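Local coordinates for heat shock protein-related protein (Deinococcus radiodurans, PDB 4FEI) that belongs to the small heat shock protein family and probably acts as a chaperone in the stress response, represented here by its alpha-crystallin domain, at residues G3-A8 / E57-R62; D19-V24 / V86-F91; D23-D28 / G45-T50; G38-V43 / V64-F69; P72-S77 / R90-R95. All blocks are in the same frame, centred on the assembly; numbering follows the deposited sequence.

Interaction 1: residues G3-A8 / E57-R62; sequences GPWTPA and ERPSGR
The indole of Trp5 meets Gly61 O at its edge, near the ring plane, with CE3 3.5 Å from that oxygen, while Pro7 CD lies over one face, offset toward the rim. Pro59 comes obliquely: its CB is 3.5 Å from Trp5 CD1, and its CG approaches the same CD1 and NE1. A chi1 of -164° turns the indole so that its CE3 edge meets Gly61 O and its CD1 side reaches Pro59. Cut back to an alanine, Trp5 would lose its indole, which would probably open a gap beside Pro59 and leave Arg47 without its cation-pi partner. The backbones are joined directly by one hydrogen bond, Ser60 N to Gly3 O, 2.9 Å long, nearly straight at 162° and in the carbonyl plane. A water supplements it, accepting from Trp5 N and donating to Ser60 O at 2.7 Å and to Arg62 O, so that three backbone polar atoms around the corner share one solvent molecule. Arg58 sets off away from segment 3-8, and its guanidinium pairs with Asp23 and Asp10 of the second subunit. The contact lies just ahead of strand 62-68, whose Phe63 meets Trp5 edge-to-face, and beside the end of strand 40-47, where Arg47 NE bonds to Pro59 O.

Interaction 2: residues D19-V24 / V86-F91; sequences DLLLDV and VLTVRF
Leu20 and Val89 form a hydrogen-bonded antiparallel pair whose side chains run alongside one another, with Leu20 CD1 3.8 Å from Val89 CG2. Two nearly straight bonds join their backbones: Leu20 N to Val89 O, at 174°, and Val89 N to Leu20 O, both 2.8 Å. Leu22 and Leu87 repeat the pattern, although the bond from Leu22 N to Leu87 O is more bent, at 149°. All four side chains belong to the buried face, on which Leu20 packs against Leu41 and Leu22 against Val43 of strand 40-47. Past the end of strand 19-23, Val24 CG2 stands between the backbone N and the carbonyl carbon and is the branch that touches Leu87 CB, at 3.8 Å. The other face is looser and more polar. There Leu21 CD2 reaches Val86 CG1 at 4.2 Å, and the second subunit packs on both residues; the exposed side is at Arg90, which stretches beside Asp19. Asp19 OD1 is 3.3 Å from Arg90 NE but well out of the guanidinium plane, so the pair attracts through charge without a directed N-H; the other oxygen, OD2, forms the stronger salt bridge, to Arg12. Asp23 directs its carboxylate to Arg47 and Arg58 of the second subunit. The strand axes lie 4.6 Å apart at 166°, evidence for a regular antiparallel pair at the centre of one sheet of the alpha-crystallin beta sandwich.

Interaction 3: residues D23-D28 / G45-T50; sequences DVPGVD and GERPGT
Asp28 N donates to Glu46 O at 3.0 Å, with 157° at the hydrogen and the donor nearly on the line of the C=O bond, tying the loop to the last residues of strand 45-47. Arg47 NH1 approaches Pro25 O at 2.7 Å, but its N-H is turned well aside, at 116°, and the bond is weak. The stronger partners of this guanidinium lie beyond the two segments: Pro59 O receives NE, and Asp23 of the second subunit pairs with NH2. Arg47 leaves its backbone with CG between N and the carbonyl carbon (chi1 81°), then extends from CG to NE, a course that takes it along the turn from Gly26 O, 3.4 Å from CB, to Pro25. At Gly26 a side chain would meet Arg47: a modelled CB would come tightly against NH1, and the residue has positive phi. Around these bonds, Val27 CG1 rests 3.2 Å from Glu46 O, and Pro25 lies obliquely to Arg47, with CG 3.9 Å from NH1. Residues Val24 to Val27 make a type II beta turn, with Gly26 at its third position; here the turn lies against the end of strand 40-47, in the connection between the two sheets of the alpha-crystallin domain.

Interaction 4: residues G38-V43 / V64-F69; sequences GGQLTV and VRELAF
Phe69 and Gly39 close one end of an antiparallel ladder between strands 40-43 and 64-68, part of the second sheet of the alpha-crystallin beta sandwich; the strand axes are 4.4 Å apart at 159°. Backbone bonds dominate. Leu41 and Leu67 bond to each other in both directions, the one from Leu41 N to Leu67 O measuring 2.6 Å, and Val43 and Arg65 do likewise. At the end, Phe69 N reaches Gly39 O at 3.2 Å from above the carbonyl plane, 48° out of it. Apolar contacts lie on the face of Leu41 and Leu67. Phe69 CZ is 4.0 Å from Leu41 CB, and the ring meets Phe91 edge-to-face. With a serine at this position Leu41 and Phe91 would probably lose their aromatic neighbour, opening a gap at the end of the sheet. The other face is mostly polar, with Ala68 among its residues: Gln40, bent at chi2 (-95°), lays NE2 3.4 Å from Glu66 CG, with amide and carboxylate planes almost perpendicular. Arg65 belongs to the leucine face but sends its end away to Glu57 of the second subunit and to Pro7 O, while Leu67 CD2 sits 3.5 Å above the centre of its guanidinium.

Interaction 5: residues P72-S77 / R90-R95; sequences PVRPAS and RFEKLR
Where strand 90-92 runs out, the loop 72-77 that leads to strand 79-83 bonds alongside it, with a single bridge between Val73 and Lys93. Arg74 N donates to Glu92 O at 2.9 Å, and Leu94 N to Pro72 O at 3.1 Å in an almost straight bond of 178°, though the donor is tilted 33° from the carbonyl plane. A type II beta turn, Arg74 to Ser77, follows at this end of the beta sandwich. Ser77 OG links its ends by donating to Arg74 O at 2.8 Å and also accepts a weak bond from Glu92 N; the position of OG between the backbone N and carbonyl carbon (chi1 62°) serves both. Glu92 lays CG 3.5 Å from Ser77 CB, and its OE1 forms a long salt bridge of 3.7 Å with Arg74 NH1, approached obliquely. Val73 CG1 lies 3.6 Å from Phe91 CB, the two side chains oblique to each other. A water donates to Ser77 O, at 2.8 Å, and, weakly, to Arg90 O, two carbonyl oxygens that cannot bond to each other.

Interactions 2 and 4 are ladders in different sheets, and their apolar faces meet in the core: Leu22 packs on Val43, Leu20 on Leu67, and Phe91 on both Leu41 and Phe69. Interaction 2 is the more buried; interaction 4 has a polar, partly exposed face. Interactions 1 and 3, with centres about 8 Å apart, share one end of the chain; like 2 and 4 they touch the second subunit, and they rely on turns, prolines and Arg47, while Arg58 serves the second subunit. Interaction 5 lies on the opposite side of the chain's centre from them, touches no other subunit, and continues strand 86-92 of interaction 2 into loop bonding and surface charges. Asp23, common to interactions 2 and 3, carries salt bridges across the dimer.

Interaction 1: residues G3-A8 / E57-R62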
# COMPACT_ATOMS: atom_id res chain seq x y z
N GLY A 3 -10.44 6.56 -6.54
CA GLY A 3 -11.59 5.74 -6.10
C GLY A 3 -11.78 5.57 -4.60
O GLY A 3 -10.89 5.91 -3.81
N PRO A 4 -12.94 5.03 -4.19
CA PRO A 4 -13.17 4.83 -2.74
C PRO A 4 -12.21 3.76 -2.21
O PRO A 4 -11.96 2.75 -2.87
CB PRO A 4 -14.62 4.33 -2.66
CG PRO A 4 -15.23 4.59 -4.07
CD PRO A 4 -14.07 4.55 -5.01
N TRP A 5 -11.68 3.99 -1.01
CA TRP A 5 -10.60 3.18 -0.48
C TRP A 5 -11.11 2.12 0.51
O TRP A 5 -11.74 2.45 1.53
CB TRP A 5 -9.58 4.10 0.24
CG TRP A 5 -8.29 3.45 0.49
CD1 TRP A 5 -7.83 2.27 -0.05
CD2 TRP A 5 -7.22 3.96 1.31
NE1 TRP A 5 -6.55 2.02 0.39
CE2 TRP A 5 -6.16 3.05 1.23
CE3 TRP A 5 -7.07 5.11 2.11
CZ2 TRP A 5 -4.96 3.24 1.91
CZ3 TRP A 5 -5.89 5.30 2.79
CH2 TRP A 5 -4.84 4.35 2.69
N THR A 6 -10.80 0.86 0.17
CA THR A 6 -10.96 -0.29 1.06
C THR A 6 -9.61 -1.02 1.14
O THR A 6 -9.29 -1.84 0.30
CB THR A 6 -12.12 -1.21 0.60
OG1 THR A 6 -13.35 -0.44 0.59
CG2 THR A 6 -12.33 -2.44 1.55
N PRO A 7 -8.81 -0.70 2.18
CA PRO A 7 -7.46 -1.29 2.28
C PRO A 7 -7.52 -2.77 2.58
O PRO A 7 -8.26 -3.18 3.50
CB PRO A 7 -6.79 -0.50 3.43
CG PRO A 7 -7.88 0.22 4.14
CD PRO A 7 -9.08 0.31 3.23
N ALA A 8 -6.76 -3.55 1.80
CA ALA A 8 -6.73 -5.00 1.92
C ALA A 8 -6.17 -5.48 3.31
O ALA A 8 -5.21 -4.90 3.85
CB ALA A 8 -5.95 -5.59 0.74
N GLU A 57 -5.51 4.95 -10.92
CA GLU A 57 -5.98 3.61 -10.48
C GLU A 57 -6.08 3.57 -8.94
O GLU A 57 -6.84 2.75 -8.36
CB GLU A 57 -5.01 2.51 -10.93
CG GLU A 57 -4.86 2.32 -12.41
CD GLU A 57 -3.74 1.32 -12.75
OE1 GLU A 57 -3.20 0.68 -11.82
OE2 GLU A 57 -3.38 1.16 -13.96
N ARG A 58 -5.32 4.45 -8.28
CA ARG A 58 -5.14 4.39 -6.84
C ARG A 58 -6.32 4.98 -6.10
O ARG A 58 -6.84 6.03 -6.49
CB ARG A 58 -3.88 5.17 -6.45
CG ARG A 58 -2.54 4.61 -7.04
CD ARG A 58 -1.36 5.10 -6.23
NE ARG A 58 -1.54 6.53 -5.95
CZ ARG A 58 -1.04 7.18 -4.90
NH1 ARG A 58 -1.28 8.48 -4.78
NH2 ARG A 58 -0.30 6.54 -3.99
N PRO A 59 -6.75 4.31 -4.99
CA PRO A 59 -7.83 4.85 -4.13
C PRO A 59 -7.40 6.06 -3.29
O PRO A 59 -6.22 6.14 -2.93
CB PRO A 59 -8.14 3.69 -3.18
CG PRO A 59 -7.23 2.55 -3.54
CD PRO A 59 -6.16 3.07 -4.44
N SER A 60 -8.34 6.95 -2.95
CA SER A 60 -8.08 8.15 -2.15
C SER A 60 -9.13 8.31 -1.07
O SER A 60 -10.21 7.74 -1.17
CB SER A 60 -8.19 9.43 -3.01
OG SER A 60 -7.09 9.51 -3.85
N GLY A 61 -8.84 9.19 -0.11
CA GLY A 61 -9.81 9.69 0.85
C GLY A 61 -9.88 8.80 2.08
O GLY A 61 -8.93 8.06 2.38
N ARG A 62 -11.00 8.90 2.80
CA ARG A 62 -11.22 8.17 4.05
C ARG A 62 -11.59 6.71 3.80
O ARG A 62 -12.22 6.38 2.80
CB ARG A 62 -12.26 8.89 4.89
CG ARG A 62 -13.05 8.03 5.87
CD ARG A 62 -12.45 8.02 7.26
NE ARG A 62 -13.48 7.61 8.19
CZ ARG A 62 -13.46 7.88 9.49
NH1 ARG A 62 -12.41 8.55 10.01
NH2 ARG A 62 -14.46 7.45 10.25
O HOH W 1 -9.57 3.45 -7.26
O HOH W 2 -12.18 6.58 0.26

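Interaction 2: residues D19-V24 / V86-F91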
# COMPACT_ATOMS: atom_id res chain seq x y z
N ASP A 19 -2.42 -11.36 14.58
CA ASP A 19 -2.00 -10.14 13.88
C ASP A 19 -2.95 -9.76 12.76
O ASP A 19 -3.32 -10.59 11.92
CB ASP A 19 -0.63 -10.32 13.22
CG ASP A 19 0.47 -10.62 14.22
OD1 ASP A 19 0.32 -10.23 15.41
OD2 ASP A 19 1.48 -11.24 13.80
N LEU A 20 -3.29 -8.48 12.71
CA LEU A 20 -4.00 -7.92 11.58
C LEU A 20 -3.00 -7.09 10.80
O LEU A 20 -2.37 -6.20 11.35
CB LEU A 20 -5.15 -7.03 12.07
CG LEU A 20 -6.12 -6.26 11.17
CD1 LEU A 20 -5.57 -4.89 10.86
CD2 LEU A 20 -6.49 -7.00 9.88
N LEU A 21 -2.81 -7.41 9.53
CA LEU A 21 -1.98 -6.59 8.65
C LEU A 21 -2.89 -5.88 7.65
O LEU A 21 -3.72 -6.51 6.97
CB LEU A 21 -0.95 -7.44 7.90
CG LEU A 21 0.14 -8.12 8.73
CD1 LEU A 21 -0.23 -9.54 9.04
CD2 LEU A 21 1.43 -8.13 7.90
N LEU A 22 -2.73 -4.57 7.56
CA LEU A 22 -3.62 -3.74 6.74
C LEU A 22 -2.79 -2.87 5.79
O LEU A 22 -1.96 -2.10 6.25
CB LEU A 22 -4.53 -2.89 7.65
CG LEU A 22 -5.73 -2.23 6.99
CD1 LEU A 22 -6.83 -3.27 6.70
CD2 LEU A 22 -6.27 -1.07 7.89
N ASP A 23 -2.99 -3.02 4.49
CA ASP A 23 -2.20 -2.27 3.50
C ASP A 23 -2.72 -0.83 3.43
O ASP A 23 -3.79 -0.57 2.83
CB ASP A 23 -2.30 -2.90 2.10
CG ASP A 23 -1.46 -4.14 1.96
OD1 ASP A 23 -1.76 -4.95 1.04
OD2 ASP A 23 -0.50 -4.31 2.73
N VAL A 24 -1.96 0.09 4.06
CA VAL A 24 -2.35 1.49 4.08
C VAL A 24 -1.20 2.43 3.56
O VAL A 24 -0.68 3.26 4.30
CB VAL A 24 -2.86 1.92 5.52
CG1 VAL A 24 -4.27 1.31 5.83
CG2 VAL A 24 -1.87 1.54 6.60
N VAL A 86 2.33 -0.42 5.79
CA VAL A 86 1.60 -1.55 6.37
C VAL A 86 1.30 -1.30 7.85
O VAL A 86 2.23 -1.08 8.65
CB VAL A 86 2.41 -2.88 6.18
CG1 VAL A 86 1.77 -4.09 6.92
CG2 VAL A 86 2.65 -3.17 4.66
N LEU A 87 0.03 -1.40 8.22
CA LEU A 87 -0.35 -1.36 9.61
C LEU A 87 -0.43 -2.76 10.22
O LEU A 87 -1.22 -3.57 9.79
CB LEU A 87 -1.69 -0.65 9.76
CG LEU A 87 -2.24 -0.52 11.19
CD1 LEU A 87 -1.39 0.42 12.03
CD2 LEU A 87 -3.65 -0.04 11.11
N THR A 88 0.38 -3.02 11.24
CA THR A 88 0.35 -4.30 11.96
C THR A 88 -0.27 -4.08 13.33
O THR A 88 0.28 -3.36 14.17
CB THR A 88 1.80 -4.86 12.11
OG1 THR A 88 2.43 -4.95 10.82
CG2 THR A 88 1.81 -6.25 12.79
N VAL A 89 -1.44 -4.69 13.54
CA VAL A 89 -2.10 -4.64 14.83
C VAL A 89 -2.07 -6.02 15.50
O VAL A 89 -2.61 -6.97 14.98
CB VAL A 89 -3.61 -4.17 14.70
CG1 VAL A 89 -4.21 -3.83 16.11
CG2 VAL A 89 -3.77 -3.02 13.68
N ARG A 90 -1.49 -6.10 16.68
CA ARG A 90 -1.27 -7.35 17.36
C ARG A 90 -2.18 -7.50 18.61
O ARG A 90 -2.26 -6.59 19.45
CB ARG A 90 0.20 -7.41 17.75
CG ARG A 90 0.69 -8.76 18.10
CD ARG A 90 2.20 -8.85 17.81
NE ARG A 90 2.63 -10.24 17.79
CZ ARG A 90 3.83 -10.64 17.41
NH1 ARG A 90 4.11 -11.94 17.43
NH2 ARG A 90 4.75 -9.76 17.01
N PHE A 91 -2.83 -8.66 18.73
CA PHE A 91 -3.72 -8.93 19.83
C PHE A 91 -3.30 -10.26 20.45
O PHE A 91 -2.86 -11.18 19.72
CB PHE A 91 -5.19 -9.08 19.36
CG PHE A 91 -5.76 -7.87 18.68
CD1 PHE A 91 -6.43 -6.91 19.40
CD2 PHE A 91 -5.65 -7.71 17.28
CE1 PHE A 91 -6.98 -5.78 18.77
CE2 PHE A 91 -6.17 -6.60 16.64
CZ PHE A 91 -6.86 -5.63 17.41

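Interaction 3: residues D23-D28 / G45-T50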
# COMPACT_ATOMS: atom_id res chain seq x y z
N ASP A 23 -2.99 -3.02 4.49
CA ASP A 23 -2.20 -2.27 3.50
C ASP A 23 -2.72 -0.83 3.43
O ASP A 23 -3.79 -0.57 2.83
CB ASP A 23 -2.30 -2.90 2.10
CG ASP A 23 -1.46 -4.14 1.96
OD1 ASP A 23 -1.76 -4.95 1.04
OD2 ASP A 23 -0.50 -4.31 2.73
N VAL A 24 -1.96 0.09 4.06
CA VAL A 24 -2.35 1.49 4.08
C VAL A 24 -1.20 2.43 3.56
O VAL A 24 -0.68 3.26 4.30
CB VAL A 24 -2.86 1.92 5.52
CG1 VAL A 24 -4.27 1.31 5.83
CG2 VAL A 24 -1.87 1.54 6.60
N PRO A 25 -0.77 2.26 2.29
CA PRO A 25 0.31 3.14 1.83
C PRO A 25 -0.14 4.59 1.68
O PRO A 25 -1.26 4.83 1.25
CB PRO A 25 0.69 2.54 0.45
CG PRO A 25 -0.52 1.91 -0.02
CD PRO A 25 -1.24 1.37 1.22
N GLY A 26 0.72 5.54 2.08
CA GLY A 26 0.46 6.98 1.89
C GLY A 26 -0.53 7.58 2.90
O GLY A 26 -0.91 8.76 2.76
N VAL A 27 -0.93 6.81 3.92
CA VAL A 27 -1.90 7.29 4.91
C VAL A 27 -1.33 8.46 5.71
O VAL A 27 -0.11 8.50 5.95
CB VAL A 27 -2.32 6.13 5.84
CG1 VAL A 27 -3.50 6.48 6.74
CG2 VAL A 27 -2.77 5.10 5.00
N ASP A 28 -2.19 9.41 6.06
CA ASP A 28 -1.86 10.43 7.04
C ASP A 28 -1.93 9.67 8.37
O ASP A 28 -3.02 9.25 8.82
CB ASP A 28 -2.91 11.55 7.01
CG ASP A 28 -2.59 12.68 8.01
OD1 ASP A 28 -1.76 12.51 8.97
OD2 ASP A 28 -3.18 13.78 7.82
N GLY A 45 -9.15 5.68 8.80
CA GLY A 45 -8.08 6.62 8.52
C GLY A 45 -8.32 7.30 7.19
O GLY A 45 -9.40 7.19 6.63
N GLU A 46 -7.28 7.98 6.66
CA GLU A 46 -7.44 8.78 5.48
C GLU A 46 -6.11 8.93 4.73
O GLU A 46 -5.05 8.95 5.34
CB GLU A 46 -7.95 10.16 5.90
CG GLU A 46 -8.21 11.13 4.77
CD GLU A 46 -8.66 12.50 5.24
OE1 GLU A 46 -8.99 13.37 4.38
OE2 GLU A 46 -8.69 12.72 6.45
N ARG A 47 -6.19 9.06 3.41
CA ARG A 47 -5.07 9.58 2.65
C ARG A 47 -5.54 10.65 1.65
O ARG A 47 -6.63 10.53 1.10
CB ARG A 47 -4.22 8.46 1.99
CG ARG A 47 -4.75 7.90 0.69
CD ARG A 47 -3.64 7.04 0.07
NE ARG A 47 -4.06 6.21 -1.06
CZ ARG A 47 -3.25 5.35 -1.69
NH1 ARG A 47 -1.97 5.24 -1.34
NH2 ARG A 47 -3.70 4.64 -2.73
N PRO A 48 -4.72 11.69 1.44
CA PRO A 48 -5.10 12.77 0.52
C PRO A 48 -5.25 12.28 -0.93
O PRO A 48 -4.56 11.35 -1.37
CB PRO A 48 -3.94 13.79 0.64
CG PRO A 48 -2.76 13.00 1.12
CD PRO A 48 -3.38 11.91 2.03
N GLY A 49 -6.15 12.91 -1.68
CA GLY A 49 -6.22 12.68 -3.11
C GLY A 49 -5.00 13.28 -3.80
O GLY A 49 -4.49 14.34 -3.44
N THR A 50 -4.55 12.62 -4.85
CA THR A 50 -3.40 13.13 -5.61
C THR A 50 -3.84 14.25 -6.54
O THR A 50 -4.88 14.13 -7.21
CB THR A 50 -2.76 11.99 -6.37
OG1 THR A 50 -2.58 10.89 -5.47
CG2 THR A 50 -1.42 12.38 -6.90

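Interaction 4: residues G38-V43 / V64-F69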
# COMPACT_ATOMS: atom_id res chain seq x y z
N GLY A 38 -15.84 -5.66 21.53
CA GLY A 38 -15.96 -7.13 21.69
C GLY A 38 -15.22 -7.97 20.62
O GLY A 38 -14.01 -8.17 20.72
N GLY A 39 -15.98 -8.45 19.62
CA GLY A 39 -15.48 -9.37 18.60
C GLY A 39 -15.28 -8.74 17.23
O GLY A 39 -15.25 -9.44 16.21
N GLN A 40 -15.14 -7.41 17.20
CA GLN A 40 -14.94 -6.65 15.97
C GLN A 40 -13.83 -5.64 16.19
O GLN A 40 -13.76 -4.98 17.23
CB GLN A 40 -16.21 -5.90 15.51
CG GLN A 40 -17.49 -6.75 15.30
CD GLN A 40 -17.71 -7.21 13.83
OE1 GLN A 40 -18.19 -8.33 13.59
NE2 GLN A 40 -17.39 -6.34 12.87
N LEU A 41 -12.96 -5.52 15.21
CA LEU A 41 -12.01 -4.45 15.19
C LEU A 41 -12.45 -3.45 14.12
O LEU A 41 -12.78 -3.82 12.95
CB LEU A 41 -10.64 -5.01 14.84
CG LEU A 41 -9.33 -4.32 15.17
CD1 LEU A 41 -8.48 -4.34 13.97
CD2 LEU A 41 -9.47 -2.91 15.70
N THR A 42 -12.50 -2.18 14.54
CA THR A 42 -12.83 -1.11 13.60
C THR A 42 -11.61 -0.29 13.32
O THR A 42 -10.96 0.16 14.25
CB THR A 42 -14.03 -0.26 14.03
OG1 THR A 42 -15.15 -1.12 14.31
CG2 THR A 42 -14.38 0.75 12.92
N VAL A 43 -11.26 -0.18 12.04
CA VAL A 43 -10.10 0.60 11.62
C VAL A 43 -10.58 1.71 10.68
O VAL A 43 -11.36 1.45 9.74
CB VAL A 43 -9.02 -0.26 10.84
CG1 VAL A 43 -7.77 0.54 10.69
CG2 VAL A 43 -8.70 -1.51 11.54
N VAL A 64 -12.98 3.08 6.04
CA VAL A 64 -13.52 2.53 7.25
C VAL A 64 -13.71 1.02 7.06
O VAL A 64 -14.41 0.59 6.13
CB VAL A 64 -14.92 3.19 7.65
CG1 VAL A 64 -15.44 2.57 8.97
CG2 VAL A 64 -14.80 4.71 7.73
N ARG A 65 -13.08 0.23 7.93
CA ARG A 65 -13.30 -1.23 7.94
C ARG A 65 -13.77 -1.75 9.30
O ARG A 65 -13.27 -1.30 10.34
CB ARG A 65 -12.07 -2.00 7.45
CG ARG A 65 -11.71 -1.60 6.05
CD ARG A 65 -11.06 -2.64 5.33
NE ARG A 65 -11.97 -3.73 5.01
CZ ARG A 65 -11.53 -4.89 4.55
NH1 ARG A 65 -10.20 -5.07 4.33
NH2 ARG A 65 -12.38 -5.87 4.32
N GLU A 66 -14.74 -2.65 9.26
CA GLU A 66 -15.25 -3.35 10.43
C GLU A 66 -14.91 -4.84 10.24
O GLU A 66 -15.44 -5.51 9.32
CB GLU A 66 -16.75 -3.13 10.57
CG GLU A 66 -17.27 -3.06 11.97
CD GLU A 66 -18.68 -2.45 12.05
OE1 GLU A 66 -18.87 -1.46 12.83
OE2 GLU A 66 -19.61 -2.97 11.35
N LEU A 67 -13.98 -5.34 11.07
CA LEU A 67 -13.33 -6.63 10.81
C LEU A 67 -13.49 -7.53 12.02
O LEU A 67 -13.12 -7.14 13.14
CB LEU A 67 -11.83 -6.47 10.48
CG LEU A 67 -11.36 -5.48 9.41
CD1 LEU A 67 -9.91 -5.16 9.64
CD2 LEU A 67 -11.58 -5.96 7.96
N ALA A 68 -14.06 -8.72 11.81
CA ALA A 68 -14.37 -9.65 12.91
C ALA A 68 -13.12 -10.43 13.22
O ALA A 68 -12.43 -10.87 12.28
CB ALA A 68 -15.48 -10.62 12.50
N PHE A 69 -12.81 -10.60 14.51
CA PHE A 69 -11.67 -11.46 14.91
C PHE A 69 -11.91 -12.92 14.50
O PHE A 69 -12.94 -13.47 14.82
CB PHE A 69 -11.42 -11.41 16.41
CG PHE A 69 -11.02 -10.06 16.93
CD1 PHE A 69 -11.89 -9.32 17.75
CD2 PHE A 69 -9.78 -9.54 16.62
CE1 PHE A 69 -11.52 -8.06 18.22
CE2 PHE A 69 -9.38 -8.27 17.11
CZ PHE A 69 -10.26 -7.53 17.91

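Interaction 5: residues P72-S77 / R90-R95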
# COMPACT_ATOMS: atom_id res chain seq x y z
N PRO A 72 -11.07 -15.55 19.14
CA PRO A 72 -11.28 -14.68 20.31
C PRO A 72 -9.96 -14.17 20.92
O PRO A 72 -9.00 -14.92 21.04
CB PRO A 72 -12.06 -15.57 21.28
CG PRO A 72 -11.81 -17.00 20.78
CD PRO A 72 -11.69 -16.88 19.31
N VAL A 73 -9.92 -12.89 21.27
CA VAL A 73 -8.73 -12.27 21.85
C VAL A 73 -9.00 -11.72 23.25
O VAL A 73 -10.15 -11.44 23.59
CB VAL A 73 -8.14 -11.13 20.95
CG1 VAL A 73 -7.74 -11.68 19.56
CG2 VAL A 73 -9.12 -9.96 20.81
N ARG A 74 -7.95 -11.57 24.06
CA ARG A 74 -8.09 -10.92 25.35
C ARG A 74 -8.49 -9.46 25.15
O ARG A 74 -7.95 -8.80 24.26
CB ARG A 74 -6.81 -10.97 26.17
CG ARG A 74 -6.45 -12.34 26.72
CD ARG A 74 -5.36 -12.19 27.75
NE ARG A 74 -5.85 -11.32 28.83
CZ ARG A 74 -5.10 -10.82 29.80
NH1 ARG A 74 -3.78 -11.10 29.84
NH2 ARG A 74 -5.66 -10.04 30.73
N PRO A 75 -9.43 -8.96 25.98
CA PRO A 75 -9.85 -7.55 25.90
C PRO A 75 -8.70 -6.57 26.16
O PRO A 75 -7.88 -6.80 27.05
CB PRO A 75 -10.92 -7.45 27.00
CG PRO A 75 -10.65 -8.63 27.94
CD PRO A 75 -10.20 -9.71 27.00
N ALA A 76 -8.65 -5.49 25.38
CA ALA A 76 -7.72 -4.37 25.61
C ALA A 76 -6.24 -4.71 25.44
O ALA A 76 -5.37 -4.03 25.97
CB ALA A 76 -7.98 -3.67 26.96
N SER A 77 -5.97 -5.74 24.66
CA SER A 77 -4.61 -6.17 24.40
C SER A 77 -4.03 -5.68 23.08
O SER A 77 -2.89 -6.00 22.75
CB SER A 77 -4.53 -7.69 24.45
OG SER A 77 -5.35 -8.26 23.45
N ARG A 90 -1.49 -6.10 16.68
CA ARG A 90 -1.27 -7.35 17.36
C ARG A 90 -2.18 -7.50 18.61
O ARG A 90 -2.26 -6.59 19.45
CB ARG A 90 0.20 -7.41 17.75
CG ARG A 90 0.69 -8.76 18.10
CD ARG A 90 2.20 -8.85 17.81
NE ARG A 90 2.63 -10.24 17.79
CZ ARG A 90 3.83 -10.64 17.41
NH1 ARG A 90 4.11 -11.94 17.43
NH2 ARG A 90 4.75 -9.76 17.01
N PHE A 91 -2.83 -8.66 18.73
CA PHE A 91 -3.72 -8.93 19.83
C PHE A 91 -3.30 -10.26 20.45
O PHE A 91 -2.86 -11.18 19.72
CB PHE A 91 -5.19 -9.08 19.36
CG PHE A 91 -5.76 -7.87 18.68
CD1 PHE A 91 -6.43 -6.91 19.40
CD2 PHE A 91 -5.65 -7.71 17.28
CE1 PHE A 91 -6.98 -5.78 18.77
CE2 PHE A 91 -6.17 -6.60 16.64
CZ PHE A 91 -6.86 -5.63 17.41
N GLU A 92 -3.43 -10.39 21.77
CA GLU A 92 -3.13 -11.67 22.37
C GLU A 92 -4.37 -12.54 22.41
O GLU A 92 -5.43 -12.07 22.78
CB GLU A 92 -2.40 -11.57 23.73
CG GLU A 92 -3.08 -10.83 24.77
CD GLU A 92 -2.24 -10.72 26.05
OE1 GLU A 92 -1.92 -11.78 26.66
OE2 GLU A 92 -1.93 -9.57 26.46
N LYS A 93 -4.23 -13.79 21.99
CA LYS A 93 -5.33 -14.74 21.93
C LYS A 93 -5.76 -15.18 23.32
O LYS A 93 -4.97 -15.23 24.27
CB LYS A 93 -4.94 -15.95 21.08
CG LYS A 93 -4.99 -15.68 19.58
CD LYS A 93 -3.99 -16.50 18.77
CE LYS A 93 -4.40 -17.94 18.61
NZ LYS A 93 -3.51 -18.57 17.55
N LEU A 94 -7.05 -15.48 23.44
CA LEU A 94 -7.64 -16.07 24.63
C LEU A 94 -7.13 -17.51 24.86
O LEU A 94 -6.87 -17.92 25.98
CB LEU A 94 -9.15 -16.10 24.42
CG LEU A 94 -10.00 -15.69 25.60
CD1 LEU A 94 -9.92 -14.19 25.72
CD2 LEU A 94 -11.46 -16.20 25.42
N ARG A 95 -7.02 -18.27 23.77
CA ARG A 95 -6.51 -19.61 23.74
C ARG A 95 -5.27 -19.59 22.83
O ARG A 95 -5.35 -19.83 21.61
CB ARG A 95 -7.60 -20.56 23.20
CG ARG A 95 -7.22 -22.05 23.13
CD ARG A 95 -8.37 -22.87 22.48
NE ARG A 95 -7.90 -24.10 21.83
CZ ARG A 95 -7.33 -24.16 20.60
NH1 ARG A 95 -6.93 -25.33 20.11
NH2 ARG A 95 -7.17 -23.05 19.86
O HOH W 3 -8.03 -17.65 20.82
O HOH W 4 -0.93 -7.64 21.69